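Local atomic coordinates of agmatine ureohydrolase (Thermoplasma volcanium GSS1, PDB entry 3PZL), a protein that probably hydrolyses agmatine to putrescine and urea, as a member of the arginase family that binds two manganese ions per subunit. Residues V38-P43 with P117-G122; K23-A28 with M84-D89. One frame throughout, in Å; residues are numbered along the deposited sequence.

Contact 1: V38-P43 with P117-G122; sequences VVFGIP and PIMLGG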
loop_
_atom_site.group_PDB
_atom_site.type_symbol
_atom_site.label_atom_id
_atom_site.label_comp_id
_atom_site.label_asym_id
_atom_site.label_seq_id
_atom_site.Cartn_x
_atom_site.Cartn_y
_atom_site.Cartn_z
ATOM N N VAL B 38 31.353 5.885 -13.890
ATOM C CA VAL B 38 30.424 5.390 -14.851
ATOM C C VAL B 38 29.405 4.503 -14.146
ATOM O O VAL B 38 29.712 3.401 -13.667
ATOM C CB VAL B 38 31.164 4.633 -15.945
ATOM C CG1 VAL B 38 30.200 4.174 -17.006
ATOM C CG2 VAL B 38 32.205 5.527 -16.547
ATOM N N VAL B 39 28.189 5.026 -14.080
ATOM C CA VAL B 39 27.077 4.406 -13.379
ATOM C C VAL B 39 26.260 3.646 -14.394
ATOM O O VAL B 39 25.943 4.177 -15.465
ATOM C CB VAL B 39 26.182 5.479 -12.730
ATOM C CG1 VAL B 39 24.836 4.906 -12.356
ATOM C CG2 VAL B 39 26.880 6.091 -11.539
ATOM N N PHE B 40 25.928 2.403 -14.059
ATOM C CA PHE B 40 25.144 1.566 -14.940
ATOM C C PHE B 40 24.301 0.558 -14.176
ATOM O O PHE B 40 24.687 0.075 -13.120
ATOM C CB PHE B 40 26.032 0.871 -15.995
ATOM C CG PHE B 40 27.080 -0.037 -15.418
ATOM C CD1 PHE B 40 28.345 0.439 -15.121
ATOM C CD2 PHE B 40 26.794 -1.377 -15.175
ATOM C CE1 PHE B 40 29.304 -0.406 -14.577
ATOM C CE2 PHE B 40 27.745 -2.213 -14.649
ATOM C CZ PHE B 40 28.999 -1.734 -14.351
ATOM N N GLY B 41 23.139 0.256 -14.737
ATOM C CA GLY B 41 22.221 -0.657 -14.123
ATOM C C GLY B 41 22.212 -2.015 -14.764
ATOM O O GLY B 41 22.396 -2.156 -15.972
ATOM N N ILE B 42 21.973 -3.023 -13.933
ATOM C CA ILE B 42 21.820 -4.390 -14.385
ATOM C C ILE B 42 20.565 -4.958 -13.713
ATOM O O ILE B 42 20.588 -5.307 -12.549
ATOM C CB ILE B 42 23.123 -5.167 -14.074
ATOM C CG1 ILE B 42 24.178 -4.752 -15.104
ATOM C CG2 ILE B 42 22.921 -6.691 -14.061
ATOM C CD1 ILE B 42 25.550 -5.032 -14.696
ATOM N N PRO B 43 19.446 -5.013 -14.440
ATOM C CA PRO B 43 18.176 -5.403 -13.858
ATOM C C PRO B 43 17.974 -6.908 -13.838
ATOM O O PRO B 43 17.169 -7.443 -14.606
ATOM C CB PRO B 43 17.149 -4.736 -14.783
ATOM C CG PRO B 43 17.901 -4.313 -15.996
ATOM C CD PRO B 43 19.318 -4.707 -15.869
ATOM N N PRO B 117 33.768 2.051 -12.211
ATOM C CA PRO B 117 32.441 1.487 -12.422
ATOM C C PRO B 117 31.573 1.529 -11.158
ATOM O O PRO B 117 32.011 1.078 -10.110
ATOM C CB PRO B 117 32.741 0.033 -12.836
ATOM C CG PRO B 117 34.067 -0.257 -12.269
ATOM C CD PRO B 117 34.827 1.034 -12.358
ATOM N N ILE B 118 30.362 2.075 -11.272
ATOM C CA ILE B 118 29.395 2.020 -10.181
ATOM C C ILE B 118 28.206 1.208 -10.649
ATOM O O ILE B 118 27.366 1.697 -11.414
ATOM C CB ILE B 118 28.933 3.412 -9.750
ATOM C CG1 ILE B 118 30.142 4.253 -9.328
ATOM C CG2 ILE B 118 27.904 3.306 -8.623
ATOM C CD1 ILE B 118 29.778 5.646 -9.005
HETATM N N MSE B 119 28.124 -0.033 -10.193
HETATM C CA MSE B 119 27.112 -0.908 -10.694
HETATM C C MSE B 119 25.876 -0.958 -9.801
HETATM O O MSE B 119 25.910 -1.427 -8.685
HETATM C CB MSE B 119 27.680 -2.275 -10.922
HETATM C CG MSE B 119 26.678 -3.260 -11.365
HETATM SE SE MSE B 119 27.572 -4.948 -11.710
HETATM C CE MSE B 119 28.353 -5.305 -9.938
ATOM N N LEU B 120 24.777 -0.432 -10.323
ATOM C CA LEU B 120 23.501 -0.556 -9.675
ATOM C C LEU B 120 22.870 -1.841 -10.163
ATOM O O LEU B 120 22.704 -2.053 -11.387
ATOM C CB LEU B 120 22.586 0.619 -10.046
ATOM C CG LEU B 120 23.117 1.997 -9.728
ATOM C CD1 LEU B 120 22.000 3.027 -9.910
ATOM C CD2 LEU B 120 23.666 1.980 -8.293
ATOM N N GLY B 121 22.480 -2.684 -9.222
ATOM C CA GLY B 121 21.931 -3.929 -9.615
ATOM C C GLY B 121 20.577 -4.230 -9.054
ATOM O O GLY B 121 19.921 -3.372 -8.485
ATOM N N GLY B 122 20.162 -5.461 -9.325
ATOM C CA GLY B 122 19.173 -6.138 -8.566
ATOM C C GLY B 122 19.975 -7.039 -7.638
ATOM O O GLY B 122 20.549 -6.551 -6.633
#
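Phe-40 and Met-119, a selenomethionine, cross obliquely on two neighbouring parallel strands, 38-42 and 117-121, whose short axes approach to 4.6 Å. The main chains are laced by alternating bonds: Val-38 O takes Ile-118 N at 2.8 Å in a nearly straight bond, Ile-118 O takes Phe-40 N, Phe-40 O takes Leu-120 N, and Leu-120 O takes Ile-42 N at 2.8 Å. The densest packing is around the Phe-40 ring. With CG between its backbone N and carbonyl carbon (chi1 61°), the ring swings over the neighbouring strand, where Met-119 CA and Ile-118 O lie over one face, the former in a CH-pi contact. Met-119 CG comes within 3.6 Å of Phe-40 CE2, and its SE stands obliquely to the ring as a Met-aromatic contact. Pro-117 CB and Ile-42 CD1 sit at the ring edge in its plane, and Ile-42 CD1 also touches Met-119 SE at 3.6 Å. With the ring cut back to an alanine here, a gap would probably open between Pro-117, Met-119 and Ile-42, and Phe-20 of the second subunit would lose its ring partner. The face of the sheet that carries Val-39, Ile-118 and Leu-120 is more thinly packed between the two strands: Val-39 CG2 rests on Ile-118 CB at 3.8 Å, while Val-39 CG1 and Leu-120 CD1 are 4.2 Å apart. The pairing also slackens at the C-terminal end, where the bond from Gly-122 N to Ile-42 O, 3.3 Å long, is weak. Helix 96-112 packs on Ile-42, Pro-117 and Met-119, and helix 281-303 on Ile-118. This is the interior of the parallel alpha/beta sheet of the arginase fold, and strand 116-121 runs on toward the manganese ligand His-124.

Contact 2: K23-A28 with M84-D89; sequences KKIADA and MADLGD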
loop_
_atom_site.group_PDB
_atom_site.type_symbol
_atom_site.label_atom_id
_atom_site.label_comp_id
_atom_site.label_asym_id
_atom_site.label_seq_id
_atom_site.Cartn_x
_atom_site.Cartn_y
_atom_site.Cartn_z
ATOM N N LYS B 23 15.244 9.467 -18.935
ATOM C CA LYS B 23 15.478 9.470 -17.501
ATOM C C LYS B 23 16.877 8.968 -17.182
ATOM O O LYS B 23 17.328 7.965 -17.735
ATOM C CB LYS B 23 14.432 8.566 -16.824
ATOM C CG LYS B 23 14.442 8.521 -15.322
ATOM C CD LYS B 23 13.411 7.530 -14.829
ATOM C CE LYS B 23 13.296 7.457 -13.331
ATOM N NZ LYS B 23 12.405 6.353 -12.864
ATOM N N LYS B 24 17.554 9.676 -16.287
ATOM C CA LYS B 24 18.838 9.205 -15.743
ATOM C C LYS B 24 19.252 9.879 -14.415
ATOM O O LYS B 24 18.519 10.654 -13.837
ATOM C CB LYS B 24 19.939 9.365 -16.775
ATOM C CG LYS B 24 20.173 10.821 -17.193
ATOM C CD LYS B 24 21.465 10.946 -17.996
ATOM C CE LYS B 24 21.677 12.394 -18.449
ATOM N NZ LYS B 24 22.970 12.516 -19.270
ATOM N N ILE B 25 20.433 9.560 -13.930
ATOM C CA ILE B 25 20.932 10.227 -12.750
ATOM C C ILE B 25 21.223 11.690 -13.061
ATOM O O ILE B 25 22.026 12.010 -13.938
ATOM C CB ILE B 25 22.162 9.522 -12.211
ATOM C CG1 ILE B 25 21.725 8.166 -11.654
ATOM C CG2 ILE B 25 22.837 10.414 -11.142
ATOM C CD1 ILE B 25 22.748 7.479 -10.763
ATOM N N ALA B 26 20.580 12.575 -12.326
ATOM C CA ALA B 26 20.541 13.971 -12.720
ATOM C C ALA B 26 21.915 14.586 -12.904
ATOM O O ALA B 26 22.076 15.505 -13.690
ATOM C CB ALA B 26 19.720 14.769 -11.735
ATOM N N ASP B 27 22.907 14.073 -12.190
ATOM C CA ASP B 27 24.239 14.657 -12.236
ATOM C C ASP B 27 25.119 13.946 -13.235
ATOM O O ASP B 27 26.188 14.443 -13.593
ATOM C CB ASP B 27 24.870 14.750 -10.832
ATOM C CG ASP B 27 24.040 15.646 -9.849
ATOM O OD1 ASP B 27 23.307 16.558 -10.321
ATOM O OD2 ASP B 27 24.116 15.439 -8.607
ATOM N N ALA B 28 24.673 12.792 -13.710
ATOM C CA ALA B 28 25.435 12.060 -14.728
ATOM C C ALA B 28 25.381 12.798 -16.063
ATOM O O ALA B 28 24.675 12.384 -16.993
ATOM C CB ALA B 28 24.922 10.668 -14.877
HETATM N N MSE B 84 30.589 12.406 -13.843
HETATM C CA MSE B 84 29.687 11.275 -13.771
HETATM C C MSE B 84 29.000 11.079 -15.104
HETATM O O MSE B 84 28.629 12.054 -15.774
HETATM C CB MSE B 84 28.598 11.561 -12.761
HETATM C CG MSE B 84 28.907 11.234 -11.332
HETATM SE SE MSE B 84 27.190 11.308 -10.331
HETATM C CE MSE B 84 27.402 13.076 -9.579
ATOM N N ALA B 85 28.793 9.812 -15.448
ATOM C CA ALA B 85 28.023 9.405 -16.612
ATOM C C ALA B 85 27.041 8.301 -16.221
ATOM O O ALA B 85 27.299 7.557 -15.278
ATOM C CB ALA B 85 28.961 8.906 -17.709
ATOM N N ASP B 86 25.927 8.188 -16.936
ATOM C CA ASP B 86 24.968 7.129 -16.679
ATOM C C ASP B 86 24.704 6.438 -17.995
ATOM O O ASP B 86 24.081 7.010 -18.874
ATOM C CB ASP B 86 23.651 7.698 -16.117
ATOM C CG ASP B 86 22.701 6.624 -15.525
ATOM O OD1 ASP B 86 22.952 5.401 -15.639
ATOM O OD2 ASP B 86 21.680 7.019 -14.920
ATOM N N LEU B 87 25.152 5.201 -18.135
ATOM C CA LEU B 87 24.896 4.456 -19.376
ATOM C C LEU B 87 23.448 3.970 -19.562
ATOM O O LEU B 87 23.057 3.673 -20.694
ATOM C CB LEU B 87 25.864 3.279 -19.520
ATOM C CG LEU B 87 27.334 3.635 -19.377
ATOM C CD1 LEU B 87 28.161 2.390 -19.563
ATOM C CD2 LEU B 87 27.741 4.716 -20.356
ATOM N N GLY B 88 22.673 3.906 -18.470
ATOM C CA GLY B 88 21.372 3.260 -18.476
ATOM C C GLY B 88 21.409 1.798 -18.026
ATOM O O GLY B 88 22.184 1.407 -17.163
ATOM N N ASP B 89 20.534 0.989 -18.595
ATOM C CA ASP B 89 20.310 -0.379 -18.138
ATOM C C ASP B 89 20.579 -1.395 -19.225
ATOM O O ASP B 89 20.502 -1.084 -20.416
ATOM C CB ASP B 89 18.862 -0.545 -17.683
ATOM C CG ASP B 89 18.622 -0.071 -16.234
ATOM O OD1 ASP B 89 19.475 0.643 -15.630
ATOM O OD2 ASP B 89 17.552 -0.424 -15.699
HETATM O O HOH W 1 29.233 14.533 -12.763
#
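Ala-28 comes beside Ala-85, their CA atoms 4.2 Å apart, where a type I beta turn from Ile-25 to Ala-28, closed by Ala-28 N bonding to Ile-25 O, lies against strand 84-89. The Asp-86 carboxylate reaches the first residue of this turn. Its CG stands opposite the backbone N (chi1 -167°), and OD2 takes the N-H of Ile-25 at 3.0 Å through its anti lone pair; the same oxygen is salt-bridged to Arg-62 NE. Its other oxygen, OD1, accepts Gly-88 N from above the carboxylate plane, making an Asx turn. Carbon also flanks OD2: Lys-24 CB and Ile-25 CG1 each lie 3.5 Å from it, and Ala-28 CB packs on Asp-86 CB at 3.5 Å. Beyond CG the Lys-24 chain is extended and leads away from the strand, and its NZ bonds Ala-28 O at 2.8 Å, in the carbonyl plane, closing a second link within 23-28. At the far end the selenomethionine Met-84 lies alongside Asp-27, CE against CB, while the Asp-27 carboxylate turns to Tyr-65 OH and Ser-70 OG. A water links Met-84 N to Asp-27 O. With two backbone N-H groups and an arginine around it, the buried Asp-86 is likely to be held ionised, its charge probably offset by Arg-62, which also pairs with Asp-89, and its rotation fixed from both oxygens.

The two contacts share one sheet: strand 37-42 pairs with 116-121 on one side and with 84-90 on the other, tied to the latter by the probable bonds Gly-41 N to Gly-88 O and Val-39 N to Ala-85 O. Contact 1 lies in the core, its centre about 8 Å from that of the chain, and joins strand to strand through backbone bonds and apolar side chains. Contact 2, also buried but about 16 Å from the chain centre, sets a loop on the strand that is outermost within this chain and relies on a carboxylate, a water and few apolar touches. There Asp-89 pairs antiparallel with a strand of the second subunit, so the sheet continues across the interface.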